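Local coordinates for protein N-(5'-phosphoribosyl)anthranilate isomerase (PDB 5LHF) that catalyses the isomerisation of N-(5-phospho-beta-D-ribosyl)anthranilate to 1-(2-carboxyphenylamino)-1-deoxy-D-ribulose 5-phosphate, the third step from chorismate to tryptophan, at residues V160-L165 against G181-S186. Residues are numbered along the deposited sequence; the frame is centred on the assembly and turned at random.
Sequences VLAGGL and GVDVSS
L161 is clasped on both its backbone polar atoms by the strand beside it: its N gives a nearly straight bond to G181 O (2.9 Å, 170° at the hydrogen), and its O accepts D183 N at 2.9 Å, more bent at 149°. This is the parallel ladder of strands 160-162 and 181-184, and V182 CA adds a CA-H...O contact to L161 O (3.3 Å). Where the chain turns away through G163 and G164, water replaces direct pairing. One molecule accepts from L165 N, more weakly from G163 N, and donates to D183 O (2.8 Å); a second joins L165 O to S185 N. On one face V160 CG1, anti to its own N (chi1 178°), lies against D183 CB at 3.9 Å, and A162 CB meets the same methylene. The carboxylate turns from V160, its OD2 still near A162 CB, and OD1 forms a salt bridge with K7. On the other side of the sheet L165 CD1 reaches V182 CB (4.1 Å), the two side chains crossing at about a right angle, while V184 CG2 presses on L165 O. L161, L165 and V182 pack outward on helix 170-177, the connection of this right-handed beta-alpha-beta unit, and F202 of helix 196-207 covers L165, V182 and V184. Strand 132-136 flanks 160-162, and 5-9 flanks 181-184; the pair is strands seven and eight of the TIM barrel, the last closing against the first.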
loop_
_atom_site.group_PDB
_atom_site.type_symbol
_atom_site.label_atom_id
_atom_site.label_comp_id
_atom_site.label_asym_id
_atom_site.label_seq_id
_atom_site.Cartn_x
_atom_site.Cartn_y
_atom_site.Cartn_z
ATOM N N VAL A 160 4.259 -3.922 5.210
ATOM C CA VAL A 160 4.487 -2.651 4.533
ATOM C C VAL A 160 3.750 -1.581 5.327
ATOM O O VAL A 160 2.523 -1.651 5.483
ATOM C CB VAL A 160 3.989 -2.685 3.076
ATOM C CG1 VAL A 160 4.201 -1.325 2.399
ATOM C CG2 VAL A 160 4.681 -3.789 2.283
ATOM N N LEU A 161 4.485 -0.602 5.845
ATOM C CA LEU A 161 3.898 0.476 6.635
ATOM C C LEU A 161 3.434 1.601 5.719
ATOM O O LEU A 161 4.187 2.043 4.843
ATOM C CB LEU A 161 4.913 1.020 7.639
ATOM C CG LEU A 161 4.417 2.091 8.622
ATOM C CD1 LEU A 161 3.361 1.549 9.575
ATOM C CD2 LEU A 161 5.624 2.684 9.397
ATOM N N ALA A 162 2.202 2.073 5.930
ATOM C CA ALA A 162 1.619 3.101 5.072
ATOM C C ALA A 162 0.827 4.086 5.917
ATOM O O ALA A 162 0.553 3.853 7.100
ATOM C CB ALA A 162 0.707 2.494 3.996
ATOM N N GLY A 163 0.432 5.187 5.281
ATOM C CA GLY A 163 -0.425 6.161 5.926
ATOM C C GLY A 163 0.290 7.422 6.366
ATOM O O GLY A 163 0.971 7.433 7.393
ATOM N N GLY A 164 0.139 8.490 5.584
ATOM C CA GLY A 164 0.656 9.796 5.949
ATOM C C GLY A 164 2.160 9.911 6.069
ATOM O O GLY A 164 2.638 10.809 6.757
ATOM N N LEU A 165 2.923 9.039 5.411
ATOM C CA LEU A 165 4.377 9.129 5.464
ATOM C C LEU A 165 4.866 10.256 4.570
ATOM O O LEU A 165 4.319 10.491 3.491
ATOM C CB LEU A 165 5.012 7.810 5.025
ATOM C CG LEU A 165 4.713 6.648 5.956
ATOM C CD1 LEU A 165 5.331 5.345 5.430
ATOM C CD2 LEU A 165 5.201 6.975 7.380
ATOM N N GLY A 181 8.749 -2.827 4.628
ATOM C CA GLY A 181 8.514 -1.941 3.509
ATOM C C GLY A 181 7.781 -0.697 3.956
ATOM O O GLY A 181 7.249 -0.622 5.063
ATOM N N VAL A 182 7.790 0.304 3.082
ATOM C CA VAL A 182 7.029 1.523 3.304
ATOM C C VAL A 182 6.298 1.854 2.016
ATOM O O VAL A 182 6.772 1.538 0.919
ATOM C CB VAL A 182 7.909 2.717 3.737
ATOM C CG1 VAL A 182 8.454 2.513 5.161
ATOM C CG2 VAL A 182 9.048 2.943 2.745
ATOM N N ASP A 183 5.143 2.505 2.167
ATOM C CA ASP A 183 4.283 2.947 1.075
ATOM C C ASP A 183 3.968 4.422 1.273
ATOM O O ASP A 183 3.605 4.833 2.381
ATOM C CB ASP A 183 2.986 2.122 1.038
ATOM C CG ASP A 183 2.063 2.529 -0.081
ATOM O OD1 ASP A 183 2.198 1.972 -1.178
ATOM O OD2 ASP A 183 1.173 3.379 0.142
ATOM N N VAL A 184 4.105 5.221 0.210
ATOM C CA VAL A 184 3.925 6.670 0.293
ATOM C C VAL A 184 3.197 7.142 -0.956
ATOM O O VAL A 184 3.420 6.611 -2.045
ATOM C CB VAL A 184 5.281 7.405 0.450
ATOM C CG1 VAL A 184 6.184 7.165 -0.750
ATOM C CG2 VAL A 184 5.085 8.908 0.674
ATOM N N SER A 185 2.334 8.145 -0.798
ATOM C CA SER A 185 1.644 8.724 -1.944
ATOM C C SER A 185 1.712 10.243 -1.893
ATOM O O SER A 185 2.596 10.843 -2.518
ATOM C CB SER A 185 0.186 8.248 -1.989
ATOM O OG SER A 185 -0.470 8.726 -3.160
ATOM N N SER A 186 0.801 10.886 -1.145
ATOM C CA SER A 186 0.785 12.347 -1.150
ATOM C C SER A 186 2.038 12.954 -0.523
ATOM O O SER A 186 2.350 14.114 -0.803
ATOM C CB SER A 186 -0.471 12.882 -0.452
ATOM O OG SER A 186 -0.531 12.495 0.905
HETATM O O HOH W 1 2.044 6.892 3.533
HETATM O O HOH W 2 2.119 9.454 1.727
#